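Side-chain contacts in FdhC (Acinetobacter nosocomialis, PDB 5KTC), which is a sugar N-acyltransferase of the GNAT superfamily, held here with coenzyme A and its dTDP-linked 3-hydroxybutanoylamino-dideoxygalactose product: residues Q47-W50 with I51-Y54; I68-D72 with D73-I77; A112-V115 with Y116-G119; H140-H143 with L144-A148. All blocks are in the same frame, centred on the assembly; numbering follows the deposited sequence.

Contact 1. Residues Q47-W50 with I51-Y54. With FUH ([[(2~{R},3~{S},5~{R})-5-[5-methyl-2,4-bis(oxidanylidene)pyrimidin-1-yl]-3-oxidanyl-oxolan-2-yl]methoxy-oxidanyl-phosphoryl] [(2~{R},3~{R},4~{S},5~{R},6~{R})-6-methyl-3,5-bis(oxidanyl)-4-[[(3~{R})-3-oxidanylbutanoyl]amino]oxan-2-yl] hydrogen phosphate), chain C.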
loop_
_atom_site.group_PDB
_atom_site.type_symbol
_atom_site.label_atom_id
_atom_site.label_comp_id
_atom_site.label_asym_id
_atom_site.label_seq_id
_atom_site.Cartn_x
_atom_site.Cartn_y
_atom_site.Cartn_z
ATOM N N GLN A 47 -5.887 -19.497 -2.714
ATOM C CA GLN A 47 -5.832 -18.075 -2.357
ATOM C C GLN A 47 -6.974 -17.703 -1.370
ATOM O O GLN A 47 -6.743 -16.943 -0.451
ATOM C CB GLN A 47 -5.834 -17.223 -3.598
ATOM C CG GLN A 47 -5.830 -15.716 -3.377
ATOM C CD GLN A 47 -4.618 -15.190 -2.694
ATOM O OE1 GLN A 47 -3.512 -15.557 -3.014
ATOM N NE2 GLN A 47 -4.813 -14.249 -1.771
ATOM N N ALA A 48 -8.169 -18.260 -1.570
ATOM C CA ALA A 48 -9.275 -18.064 -0.641
ATOM C C ALA A 48 -8.834 -18.522 0.726
ATOM O O ALA A 48 -9.091 -17.816 1.741
ATOM C CB ALA A 48 -10.517 -18.839 -1.054
ATOM N N GLU A 49 -8.146 -19.681 0.784
ATOM C CA GLU A 49 -7.662 -20.146 2.080
ATOM C C GLU A 49 -6.655 -19.167 2.737
ATOM O O GLU A 49 -6.713 -18.925 3.922
ATOM C CB GLU A 49 -7.059 -21.579 2.050
ATOM C CG GLU A 49 -6.755 -22.050 3.498
ATOM C CD GLU A 49 -5.970 -23.348 3.625
ATOM O OE1 GLU A 49 -5.329 -23.523 4.719
ATOM O OE2 GLU A 49 -6.002 -24.167 2.657
ATOM N N TRP A 50 -5.695 -18.680 1.963
ATOM C CA TRP A 50 -4.744 -17.647 2.413
ATOM C C TRP A 50 -5.513 -16.463 3.016
ATOM O O TRP A 50 -5.136 -15.931 4.067
ATOM C CB TRP A 50 -3.836 -17.167 1.248
ATOM C CG TRP A 50 -2.590 -16.422 1.706
ATOM C CD1 TRP A 50 -1.291 -16.927 1.854
ATOM C CD2 TRP A 50 -2.514 -15.063 2.109
ATOM N NE1 TRP A 50 -0.442 -15.941 2.324
ATOM C CE2 TRP A 50 -1.168 -14.802 2.509
ATOM C CE3 TRP A 50 -3.454 -14.018 2.199
ATOM C CZ2 TRP A 50 -0.757 -13.551 2.983
ATOM C CZ3 TRP A 50 -3.014 -12.762 2.687
ATOM C CH2 TRP A 50 -1.691 -12.550 3.057
ATOM N N ILE A 51 -6.573 -16.061 2.344
ATOM C CA ILE A 51 -7.368 -14.895 2.826
ATOM C C ILE A 51 -8.109 -15.218 4.147
ATOM O O ILE A 51 -8.204 -14.390 5.066
ATOM C CB ILE A 51 -8.334 -14.448 1.745
ATOM C CG1 ILE A 51 -7.583 -13.940 0.514
ATOM C CG2 ILE A 51 -9.299 -13.377 2.284
ATOM C CD1 ILE A 51 -8.517 -13.684 -0.663
ATOM N N ARG A 52 -8.584 -16.454 4.275
ATOM C CA ARG A 52 -9.293 -16.873 5.498
ATOM C C ARG A 52 -8.399 -16.770 6.733
ATOM O O ARG A 52 -8.814 -16.246 7.733
ATOM C CB ARG A 52 -9.898 -18.280 5.284
ATOM C CG ARG A 52 -10.874 -18.843 6.333
ATOM C CD ARG A 52 -11.300 -20.295 5.944
ATOM N NE ARG A 52 -11.689 -20.390 4.511
ATOM C CZ ARG A 52 -11.132 -21.169 3.555
ATOM N NH1 ARG A 52 -10.155 -22.047 3.802
ATOM N NH2 ARG A 52 -11.567 -21.065 2.307
ATOM N N ASN A 53 -7.160 -17.264 6.630
ATOM C CA ASN A 53 -6.122 -17.114 7.644
ATOM C C ASN A 53 -5.772 -15.661 7.891
ATOM O O ASN A 53 -5.653 -15.190 9.053
ATOM C CB ASN A 53 -4.854 -17.892 7.214
ATOM C CG ASN A 53 -5.064 -19.384 7.338
ATOM O OD1 ASN A 53 -4.909 -20.160 6.380
ATOM N ND2 ASN A 53 -5.541 -19.770 8.517
ATOM N N TYR A 54 -5.674 -14.946 6.793
ATOM C CA TYR A 54 -5.445 -13.500 6.851
ATOM C C TYR A 54 -6.571 -12.833 7.695
ATOM O O TYR A 54 -6.280 -12.009 8.523
ATOM C CB TYR A 54 -5.336 -12.863 5.448
ATOM C CG TYR A 54 -5.776 -11.391 5.577
ATOM C CD1 TYR A 54 -4.991 -10.458 6.250
ATOM C CD2 TYR A 54 -7.029 -11.011 5.166
ATOM C CE1 TYR A 54 -5.461 -9.158 6.479
ATOM C CE2 TYR A 54 -7.507 -9.732 5.390
ATOM C CZ TYR A 54 -6.711 -8.805 6.012
ATOM O OH TYR A 54 -7.229 -7.511 6.203
HETATM O O1 FUH C . 5.565 -4.298 -1.707
HETATM C C1 FUH C . 6.602 -4.150 -1.070
HETATM C C2 FUH C . 7.003 -2.848 -0.460
HETATM C C3 FUH C . 6.366 -1.669 -1.147
HETATM O O2 FUH C . 7.197 -1.173 -2.227
HETATM C C4 FUH C . 6.200 -0.517 -0.188
HETATM N N1 FUH C . 7.479 -5.206 -0.832
HETATM C C5 FUH C . 7.051 -6.587 -1.078
HETATM C C6 FUH C . 8.135 -7.385 -1.825
HETATM O O3 FUH C . 9.276 -7.312 -1.082
HETATM C C7 FUH C . 7.838 -8.863 -1.932
HETATM C C8 FUH C . 9.029 -9.726 -2.412
HETATM O O4 FUH C . 7.445 -9.391 -0.653
HETATM C C9 FUH C . 6.745 -7.262 0.247
HETATM O O5 FUH C . 5.600 -6.685 0.893
HETATM C C10 FUH C . 6.393 -8.677 0.019
HETATM O O6 FUH C . 5.213 -8.696 -0.769
HETATM P P1 FUH C . 4.367 -10.002 -0.974
HETATM O O7 FUH C . 4.920 -10.880 -2.034
HETATM O O8 FUH C . 2.984 -9.475 -1.356
HETATM O O9 FUH C . 4.059 -10.713 0.415
HETATM P P2 FUH C . 4.907 -11.741 1.302
HETATM O O10 FUH C . 4.936 -11.194 2.688
HETATM O O11 FUH C . 6.276 -11.861 0.647
HETATM O O12 FUH C . 3.984 -13.003 1.158
HETATM C C11 FUH C . 4.023 -14.032 2.152
HETATM C C12 FUH C . 3.647 -15.334 1.492
HETATM C C13 FUH C . 4.366 -15.583 0.150
HETATM O O13 FUH C . 4.646 -16.979 -0.058
HETATM C C14 FUH C . 3.348 -15.201 -0.915
HETATM C C15 FUH C . 2.054 -15.548 -0.221
HETATM O O14 FUH C . 2.245 -15.343 1.202
HETATM N N2 FUH C . 0.889 -14.688 -0.522
HETATM C C16 FUH C . 0.873 -13.374 -0.163
HETATM C C17 FUH C . -0.264 -12.598 -0.397
HETATM C C18 FUH C . -0.335 -11.139 -0.002
HETATM C C19 FUH C . -1.364 -13.233 -1.052
HETATM O O15 FUH C . -2.459 -12.561 -1.243
HETATM N N3 FUH C . -1.321 -14.527 -1.394
HETATM C C20 FUH C . -0.229 -15.237 -1.090
HETATM O O16 FUH C . -0.182 -16.506 -1.454
#

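Contact 2. Residues I68-D72 with D73-I77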
loop_
_atom_site.group_PDB
_atom_site.type_symbol
_atom_site.label_atom_id
_atom_site.label_comp_id
_atom_site.label_asym_id
_atom_site.label_seq_id
_atom_site.Cartn_x
_atom_site.Cartn_y
_atom_site.Cartn_z
ATOM N N ILE A 68 -7.324 -2.133 -3.950
ATOM C CA ILE A 68 -7.280 -0.786 -4.443
ATOM C C ILE A 68 -8.265 -0.726 -5.611
ATOM O O ILE A 68 -8.182 -1.571 -6.522
ATOM C CB ILE A 68 -5.888 -0.373 -4.921
ATOM C CG1 ILE A 68 -4.802 -0.571 -3.835
ATOM C CG2 ILE A 68 -5.948 1.087 -5.382
ATOM C CD1 ILE A 68 -3.380 -0.358 -4.349
ATOM N N PHE A 69 -9.140 0.278 -5.612
ATOM C CA PHE A 69 -10.187 0.450 -6.636
ATOM C C PHE A 69 -10.012 1.785 -7.322
ATOM O O PHE A 69 -9.573 2.709 -6.683
ATOM C CB PHE A 69 -11.593 0.441 -6.015
ATOM C CG PHE A 69 -12.125 -0.925 -5.750
ATOM C CD1 PHE A 69 -11.865 -1.576 -4.507
ATOM C CD2 PHE A 69 -12.890 -1.576 -6.737
ATOM C CE1 PHE A 69 -12.368 -2.862 -4.282
ATOM C CE2 PHE A 69 -13.366 -2.853 -6.501
ATOM C CZ PHE A 69 -13.105 -3.490 -5.276
ATOM N N ARG A 70 -10.358 1.855 -8.606
ATOM C CA ARG A 70 -10.545 3.152 -9.249
ATOM C C ARG A 70 -11.986 3.663 -9.039
ATOM O O ARG A 70 -12.985 2.931 -9.194
ATOM C CB ARG A 70 -10.014 3.206 -10.657
ATOM C CG ARG A 70 -10.732 2.454 -11.689
ATOM C CD ARG A 70 -9.997 2.535 -12.993
ATOM N NE ARG A 70 -10.240 3.848 -13.606
ATOM C CZ ARG A 70 -9.493 4.394 -14.546
ATOM N NH1 ARG A 70 -8.371 3.814 -14.948
ATOM N NH2 ARG A 70 -9.842 5.587 -15.040
ATOM N N SER A 71 -12.049 4.906 -8.560
ATOM C CA SER A 71 -13.271 5.567 -8.178
ATOM C C SER A 71 -14.273 5.806 -9.299
ATOM O O SER A 71 -15.442 5.854 -9.017
ATOM C CB SER A 71 -12.950 6.966 -7.641
ATOM O OG SER A 71 -12.126 6.823 -6.504
ATOM N N ASP A 72 -13.804 6.041 -10.511
ATOM C CA ASP A 72 -14.678 6.486 -11.614
ATOM C C ASP A 72 -15.617 5.350 -12.077
ATOM O O ASP A 72 -16.789 5.620 -12.386
ATOM C CB ASP A 72 -13.874 7.135 -12.743
ATOM C CG ASP A 72 -12.966 6.190 -13.443
ATOM O OD1 ASP A 72 -12.826 5.011 -13.002
ATOM O OD2 ASP A 72 -12.322 6.623 -14.419
ATOM N N ASP A 73 -15.119 4.097 -12.063
ATOM C CA ASP A 73 -15.923 2.921 -12.430
ATOM C C ASP A 73 -15.989 1.799 -11.400
ATOM O O ASP A 73 -16.550 0.735 -11.656
ATOM C CB ASP A 73 -15.406 2.367 -13.749
ATOM C CG ASP A 73 -14.021 1.802 -13.650
ATOM O OD1 ASP A 73 -13.450 1.788 -12.559
ATOM O OD2 ASP A 73 -13.520 1.348 -14.664
ATOM N N GLN A 74 -15.460 2.045 -10.221
ATOM C CA GLN A 74 -15.504 1.062 -9.146
ATOM C C GLN A 74 -14.967 -0.324 -9.598
ATOM O O GLN A 74 -15.563 -1.374 -9.296
ATOM C CB GLN A 74 -16.920 0.992 -8.506
ATOM C CG GLN A 74 -17.397 2.338 -7.954
ATOM C CD GLN A 74 -18.190 3.096 -9.005
ATOM O OE1 GLN A 74 -19.151 2.556 -9.542
ATOM N NE2 GLN A 74 -17.772 4.299 -9.363
ATOM N N SER A 75 -13.837 -0.300 -10.286
ATOM C CA SER A 75 -13.198 -1.489 -10.762
ATOM C C SER A 75 -11.868 -1.671 -10.009
ATOM O O SER A 75 -11.194 -0.671 -9.707
ATOM C CB SER A 75 -13.000 -1.418 -12.281
ATOM O OG SER A 75 -11.945 -0.576 -12.682
ATOM N N PRO A 76 -11.472 -2.933 -9.762
ATOM C CA PRO A 76 -10.298 -3.218 -8.951
ATOM C C PRO A 76 -9.053 -3.061 -9.763
ATOM O O PRO A 76 -9.016 -3.476 -10.923
ATOM C CB PRO A 76 -10.525 -4.654 -8.525
ATOM C CG PRO A 76 -11.267 -5.272 -9.657
ATOM C CD PRO A 76 -12.188 -4.180 -10.120
ATOM N N ILE A 77 -8.061 -2.356 -9.199
ATOM C CA ILE A 77 -6.807 -2.066 -9.905
ATOM C C ILE A 77 -5.561 -2.529 -9.122
ATOM O O ILE A 77 -4.485 -2.417 -9.622
ATOM C CB ILE A 77 -6.683 -0.578 -10.226
ATOM C CG1 ILE A 77 -6.805 0.299 -8.938
ATOM C CG2 ILE A 77 -7.791 -0.142 -11.218
ATOM C CD1 ILE A 77 -6.360 1.732 -9.203
#

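Contact 3. Residues A112-V115 with Y116-G119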
loop_
_atom_site.group_PDB
_atom_site.type_symbol
_atom_site.label_atom_id
_atom_site.label_comp_id
_atom_site.label_asym_id
_atom_site.label_seq_id
_atom_site.Cartn_x
_atom_site.Cartn_y
_atom_site.Cartn_z
ATOM N N ALA A 112 -0.101 4.898 -1.759
ATOM C CA ALA A 112 0.953 5.021 -0.764
ATOM C C ALA A 112 0.529 5.988 0.402
ATOM O O ALA A 112 0.668 5.681 1.616
ATOM C CB ALA A 112 2.300 5.462 -1.414
ATOM N N LEU A 113 -0.071 7.122 0.018
ATOM C CA LEU A 113 -0.480 8.082 0.984
ATOM C C LEU A 113 -1.557 7.527 1.892
ATOM O O LEU A 113 -1.574 7.816 3.074
ATOM C CB LEU A 113 -0.958 9.400 0.314
ATOM C CG LEU A 113 0.148 10.110 -0.443
ATOM C CD1 LEU A 113 -0.469 11.177 -1.381
ATOM C CD2 LEU A 113 1.170 10.697 0.562
ATOM N N LEU A 114 -2.453 6.716 1.353
ATOM C CA LEU A 114 -3.529 6.214 2.123
ATOM C C LEU A 114 -2.982 5.166 3.047
ATOM O O LEU A 114 -3.460 5.028 4.176
ATOM C CB LEU A 114 -4.613 5.657 1.226
ATOM C CG LEU A 114 -5.470 6.688 0.455
ATOM C CD1 LEU A 114 -6.403 5.958 -0.513
ATOM C CD2 LEU A 114 -6.233 7.613 1.396
ATOM N N VAL A 115 -1.997 4.414 2.591
ATOM C CA VAL A 115 -1.300 3.475 3.548
ATOM C C VAL A 115 -0.795 4.193 4.770
ATOM O O VAL A 115 -0.981 3.712 5.903
ATOM C CB VAL A 115 -0.161 2.685 2.903
ATOM C CG1 VAL A 115 0.789 2.074 3.962
ATOM C CG2 VAL A 115 -0.723 1.681 1.904
ATOM N N TYR A 116 -0.083 5.301 4.543
ATOM C CA TYR A 116 0.456 6.043 5.661
ATOM C C TYR A 116 -0.641 6.689 6.525
ATOM O O TYR A 116 -0.462 6.777 7.732
ATOM C CB TYR A 116 1.481 7.092 5.155
ATOM C CG TYR A 116 2.684 6.458 4.507
ATOM C CD1 TYR A 116 3.387 5.410 5.148
ATOM C CD2 TYR A 116 3.197 6.901 3.304
ATOM C CE1 TYR A 116 4.520 4.861 4.615
ATOM C CE2 TYR A 116 4.301 6.306 2.734
ATOM C CZ TYR A 116 4.973 5.301 3.403
ATOM O OH TYR A 116 6.073 4.673 2.879
ATOM N N GLU A 117 -1.734 7.142 5.930
ATOM C CA GLU A 117 -2.930 7.635 6.676
ATOM C C GLU A 117 -3.396 6.482 7.622
ATOM O O GLU A 117 -3.617 6.660 8.824
ATOM C CB GLU A 117 -4.034 8.099 5.653
ATOM C CG GLU A 117 -5.005 9.234 6.041
ATOM C CD GLU A 117 -6.093 9.573 4.975
ATOM O OE1 GLU A 117 -7.260 9.237 5.275
ATOM O OE2 GLU A 117 -5.843 10.171 3.868
ATOM N N ALA A 118 -3.519 5.286 7.056
ATOM C CA ALA A 118 -4.022 4.148 7.837
ATOM C C ALA A 118 -3.103 3.816 8.982
ATOM O O ALA A 118 -3.533 3.635 10.159
ATOM C CB ALA A 118 -4.225 2.958 6.950
ATOM N N GLY A 119 -1.815 3.736 8.674
ATOM C CA GLY A 119 -0.849 3.296 9.650
ATOM C C GLY A 119 -0.583 4.310 10.714
ATOM O O GLY A 119 -0.603 3.987 11.858
#

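Contact 4. Residues H140-H143 with L144-A148. With COA (coenzyme A), chain D.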
loop_
_atom_site.group_PDB
_atom_site.type_symbol
_atom_site.label_atom_id
_atom_site.label_comp_id
_atom_site.label_asym_id
_atom_site.label_seq_id
_atom_site.Cartn_x
_atom_site.Cartn_y
_atom_site.Cartn_z
ATOM N N HIS A 140 12.371 2.125 -5.951
ATOM C CA HIS A 140 13.348 2.824 -5.116
ATOM C C HIS A 140 13.151 4.308 -5.266
ATOM O O HIS A 140 13.034 5.045 -4.281
ATOM C CB HIS A 140 14.793 2.406 -5.444
ATOM C CG HIS A 140 15.050 0.939 -5.235
ATOM N ND1 HIS A 140 15.140 0.386 -3.983
ATOM C CD2 HIS A 140 15.210 -0.079 -6.097
ATOM C CE1 HIS A 140 15.362 -0.915 -4.074
ATOM N NE2 HIS A 140 15.358 -1.232 -5.351
ATOM N N SER A 141 13.074 4.757 -6.509
ATOM C CA SER A 141 13.032 6.158 -6.794
ATOM C C SER A 141 11.746 6.815 -6.229
ATOM O O SER A 141 11.757 7.920 -5.636
ATOM C CB SER A 141 13.208 6.326 -8.312
ATOM O OG SER A 141 13.017 7.658 -8.638
ATOM N N PHE A 142 10.640 6.087 -6.346
ATOM C CA PHE A 142 9.394 6.513 -5.764
ATOM C C PHE A 142 9.484 6.772 -4.275
ATOM O O PHE A 142 9.047 7.790 -3.803
ATOM C CB PHE A 142 8.296 5.419 -5.987
ATOM C CG PHE A 142 6.959 5.772 -5.417
ATOM C CD1 PHE A 142 6.641 5.519 -4.082
ATOM C CD2 PHE A 142 5.978 6.361 -6.234
ATOM C CE1 PHE A 142 5.391 5.866 -3.575
ATOM C CE2 PHE A 142 4.749 6.700 -5.730
ATOM C CZ PHE A 142 4.442 6.458 -4.397
ATOM N N HIS A 143 9.911 5.756 -3.550
ATOM C CA HIS A 143 10.029 5.840 -2.081
ATOM C C HIS A 143 11.020 6.917 -1.614
ATOM O O HIS A 143 10.691 7.710 -0.714
ATOM C CB HIS A 143 10.399 4.490 -1.449
ATOM C CG HIS A 143 9.326 3.450 -1.589
ATOM N ND1 HIS A 143 8.054 3.639 -1.110
ATOM C CD2 HIS A 143 9.333 2.232 -2.170
ATOM C CE1 HIS A 143 7.333 2.558 -1.351
ATOM N NE2 HIS A 143 8.085 1.687 -1.999
ATOM N N LEU A 144 12.161 7.019 -2.281
ATOM C CA LEU A 144 13.129 8.116 -1.940
ATOM C C LEU A 144 12.509 9.458 -2.181
ATOM O O LEU A 144 12.586 10.335 -1.347
ATOM C CB LEU A 144 14.446 8.004 -2.715
ATOM C CG LEU A 144 15.251 6.780 -2.311
ATOM C CD1 LEU A 144 16.285 6.223 -3.322
ATOM C CD2 LEU A 144 15.873 6.984 -0.942
ATOM N N LYS A 145 11.838 9.620 -3.293
ATOM C CA LYS A 145 11.165 10.865 -3.565
ATOM C C LYS A 145 10.152 11.241 -2.487
ATOM O O LYS A 145 10.067 12.390 -2.064
ATOM C CB LYS A 145 10.473 10.849 -4.931
ATOM C CG LYS A 145 9.864 12.204 -5.387
ATOM C CD LYS A 145 9.521 12.151 -6.891
ATOM C CE LYS A 145 8.778 13.385 -7.428
ATOM N NZ LYS A 145 9.484 14.670 -7.118
ATOM N N MET A 146 9.331 10.299 -2.070
ATOM C CA MET A 146 8.317 10.618 -1.038
ATOM C C MET A 146 8.937 10.836 0.362
ATOM O O MET A 146 8.277 11.340 1.253
ATOM C CB MET A 146 7.281 9.475 -0.960
ATOM C CG MET A 146 6.045 9.774 -0.133
ATOM S SD MET A 146 4.772 8.508 -0.400
ATOM C CE MET A 146 4.133 8.975 -2.008
ATOM N N GLY A 147 10.174 10.379 0.574
ATOM C CA GLY A 147 10.903 10.659 1.854
ATOM C C GLY A 147 11.305 9.495 2.709
ATOM O O GLY A 147 11.665 9.673 3.893
ATOM N N ALA A 148 11.243 8.296 2.147
ATOM C CA ALA A 148 11.725 7.092 2.816
ATOM C C ALA A 148 13.245 7.195 3.016
ATOM O O ALA A 148 13.929 7.817 2.238
ATOM C CB ALA A 148 11.416 5.848 2.016
HETATM N N1A COA D . 5.128 13.219 -6.611
HETATM C C2A COA D . 4.445 13.444 -7.758
HETATM N N3A COA D . 4.274 12.507 -8.693
HETATM C C4A COA D . 4.710 11.280 -8.447
HETATM C C5A COA D . 5.426 10.953 -7.189
HETATM C C6A COA D . 5.625 12.030 -6.249
HETATM N N6A COA D . 6.266 11.841 -5.099
HETATM N N7A COA D . 5.737 9.665 -7.233
HETATM C C8A COA D . 5.285 9.193 -8.414
HETATM N N9A COA D . 4.679 10.171 -9.139
HETATM C C1B COA D . 4.035 10.032 -10.464
HETATM C C2B COA D . 4.933 9.196 -11.384
HETATM O O2B COA D . 5.928 9.978 -12.066
HETATM C C3B COA D . 3.937 8.543 -12.280
HETATM O O3B COA D . 3.522 9.520 -13.240
HETATM P P3B COA D . 3.999 9.403 -14.771
HETATM O O7A COA D . 2.784 8.717 -15.410
HETATM O O8A COA D . 4.080 10.891 -14.963
HETATM O O9A COA D . 5.278 8.606 -14.795
HETATM C C4B COA D . 2.771 8.269 -11.357
HETATM O O4B COA D . 2.819 9.281 -10.338
HETATM C C5B COA D . 2.740 6.847 -10.834
HETATM O O5B COA D . 3.938 6.554 -10.151
HETATM P P1A COA D . 4.852 5.362 -10.644
HETATM O O1A COA D . 6.160 5.442 -9.886
HETATM O O2A COA D . 4.807 5.106 -12.126
HETATM O O3A COA D . 4.213 4.026 -9.991
HETATM P P2A COA D . 3.468 2.807 -10.611
HETATM O O4A COA D . 2.166 3.162 -11.277
HETATM O O5A COA D . 4.400 1.935 -11.431
HETATM O O6A COA D . 3.053 1.978 -9.311
HETATM C CBP COA D . 3.799 -0.097 -8.275
HETATM C CCP COA D . 4.089 1.392 -8.531
HETATM C CDP COA D . 4.968 -0.641 -7.493
HETATM C CEP COA D . 2.515 -0.261 -7.468
HETATM C CAP COA D . 3.647 -0.820 -9.636
HETATM O OAP COA D . 4.778 -0.374 -10.455
HETATM C C9P COA D . 3.565 -2.290 -9.538
HETATM O O9P COA D . 2.539 -2.956 -9.279
HETATM N N8P COA D . 4.746 -2.907 -9.744
HETATM C C7P COA D . 4.842 -4.316 -9.665
HETATM C C6P COA D . 4.712 -4.919 -8.289
HETATM C C5P COA D . 5.847 -4.443 -7.419
HETATM O O5P COA D . 7.012 -4.539 -7.843
HETATM N N4P COA D . 5.518 -3.914 -6.258
HETATM C C3P COA D . 6.512 -3.291 -5.379
HETATM C C2P COA D . 7.359 -4.330 -4.618
HETATM S S1P COA D . 8.735 -3.467 -3.773
#

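Contact 1. Residues Q47-W50 with I51-Y54
Trp50 and Tyr54 meet one helical turn apart, and the same indole carries the thymine of the bound nucleotide sugar. Followed outward, Trp50 starts with CB against Ile51 N; CG, anti to the backbone N (chi1 -163°), then heads toward the ligand. CD1 lies under thymine O16 and C20, CD2 under N3 and C19, and CE2 under N2 and C16. C19 sits 3.7 Å above the indole plane, over its centre, with the base on one face. NE1 reaches the deoxyribose oxygen O14 in a weak, bent bond, while CZ2 and CH2 underlie C17 and the thymine methyl C18. On the helix side, CE3 faces Ile51 N and Trp50 CZ3 packs 3.6 Å from Tyr54 CB. Gln47, a turn earlier, reads the base's polar rim: thymine N3 donates to OE1 at 2.9 Å, nearly straight at 170°, and NE2 donates to O15, also at 2.9 Å. This pairing fixes the base's rotation over the indole. Ile51 CG1 lies 3.6 Å from Gln47 NE2. Helix 44-59 thus forms the thymine end of the pocket, with Gln47 and Ile51 packed on helix 21-28, and Trp50 and Tyr54 against Glu63 of strand 63-70.

Contact 2. Residues I68-D72 with D73-I77
Arg70 CG stands between its own backbone N and carbonyl carbon (chi1 71°), and Asp73 CG takes the same setting (chi1 67°), which brings Arg70 CG close to Asp73 OD1 across the turn of a beta hairpin. The turn joins strand 63-70 to strand 75-86 and includes a G1 beta bulge, in which Gln74 and Ser75 both face Arg70. Asp72 holds the guanidinium side-on: Arg70 NE donates to Asp72 OD1 at 2.9 Å and Arg70 NH2 to Asp72 OD2 at 2.8 Å, each oxygen met on its syn side. Asp73 OD1 adds only a long ion pair to Arg70 NE, at 4.0 Å, the guanidinium and carboxylate planes 61° apart; it also accepts from Ser75 OG. Asp72 OD1 and Asp73 OD1 lie 3.3 Å apart, a like-charge approach that Arg70 probably eases. His102 adds partners, its backbone O taking Arg70 NH1 and its NE2 reaching Asp73 OD2. On the other face of the hairpin, Phe69 CE2 lies 3.9 Å from Pro76 CB. Farther from the turn, Ile68 CG2 meets Ile77 CG1 at 3.7 Å, the side chains crossing at about a right angle. At the tip, Gln74 NE2 donates to Ser71 O at 2.8 Å, from above the carbonyl plane.

Contact 3. Residues A112-V115 with Y116-G119
The Tyr116 ring lies back along its own helix toward Ala112, a local contact that illustrates how part of a buried aromatic, here CD2, can come close to a carbonyl of the preceding turn. Backbone bonding comes first: four successive i to i+4 hydrogen bonds run from Tyr116 N to Ala112 O through to Gly119 N and Val115 O, the latter pair 2.9 Å apart. A wider pi-type turn appears at 117-119.

Aromatic contacts follow. With Tyr116 CG anti to its carbonyl carbon (chi1 -64°), the ring is carried back toward the previous turn, and CD2 comes 3.3 Å from Ala112 O, an oblique approach to a carbonyl already bonded by Tyr116 N. Tyr116 OH is hydrogen-bonded to NE1 of Trp94, on strand 91-99, and the ring stacks on Phe162.

Apolar packing within the stretch is modest: Val115 CG1 stays 4.4 Å from Tyr116 CD1.

A methyl-carboxylate neighbourhood is a separate case. Glu117 runs alongside Leu114 in one of its two modelled conformers, so the approach of its carboxylate to the leucine methyl CD2 is doubtful.

The helix is the connection of a beta-alpha-beta unit between strands 91-99 and 127-133: Ala112 and Val115 lean on strand 91-99, Tyr116 touches helix 137-146, and Leu113, Leu114 and Glu117 meet helix 175-178.

Contact 4. Residues H140-H143 with L144-A148
Helix 137-146 ends in a Schellman motif around His143, whose carbonyl O accepts from both Gly147 N and Ala148 N at 3.0 Å, Gly147 having the positive phi (118°) that turns the chain out of the helix. The reversal brings Ala148 CB back to 3.9 Å from His143 CB. One turn apart, Phe142 and Met146 lie side by side; the thioether of Met146, bent at chi3 (-76°), places its CE 3.5 Å from Phe142 CZ. The sulfur completes an oblique Met-aromatic contact, 5.2 Å from the ring centroid. A different part of the same ring serves the cofactor: Phe142 CD2 approaches adenine N7A of coenzyme A at 3.5 Å. Lys145 helps to border that adenine; it touches with its aliphatic stem, CG lying 3.6 Å from N6A of coenzyme A and CE near C6A. His143 looks to the other ligand, NE2 being hydrogen-bonded to O2 of the sugar product's hydroxybutanoyl group. One short helix therefore serves both ligands. Phe142 and Met146 pack on helix 107-122, and Trp97 meets Phe142 edge-to-face; His143 leans on strand 127-133, while Leu144 and Ala148 touch Tyr160 of strand 157-163.

From the N terminus the four contacts follow in series, none nesting in or crossing another. Contact 1 lies within helix 44-59 at the nucleotide end of the product. Contact 2 closes the hairpin turn between strand 63-70, which follows that helix, and strand 75-86; its centre is about 22 Å from that of contact 1. Contacts 3 and 4 are single-helix contacts on 107-122 and 137-146, and contact 4 also covers the exit from its helix. These two touch directly, Ala112 CB lying 3.8 Å from Phe142 CE1 and Tyr116 CE2 3.9 Å from Met146 SD. Contacts 1 and 4 lie on opposite sides of the chain's centre, serving different ends of the same nucleotide sugar.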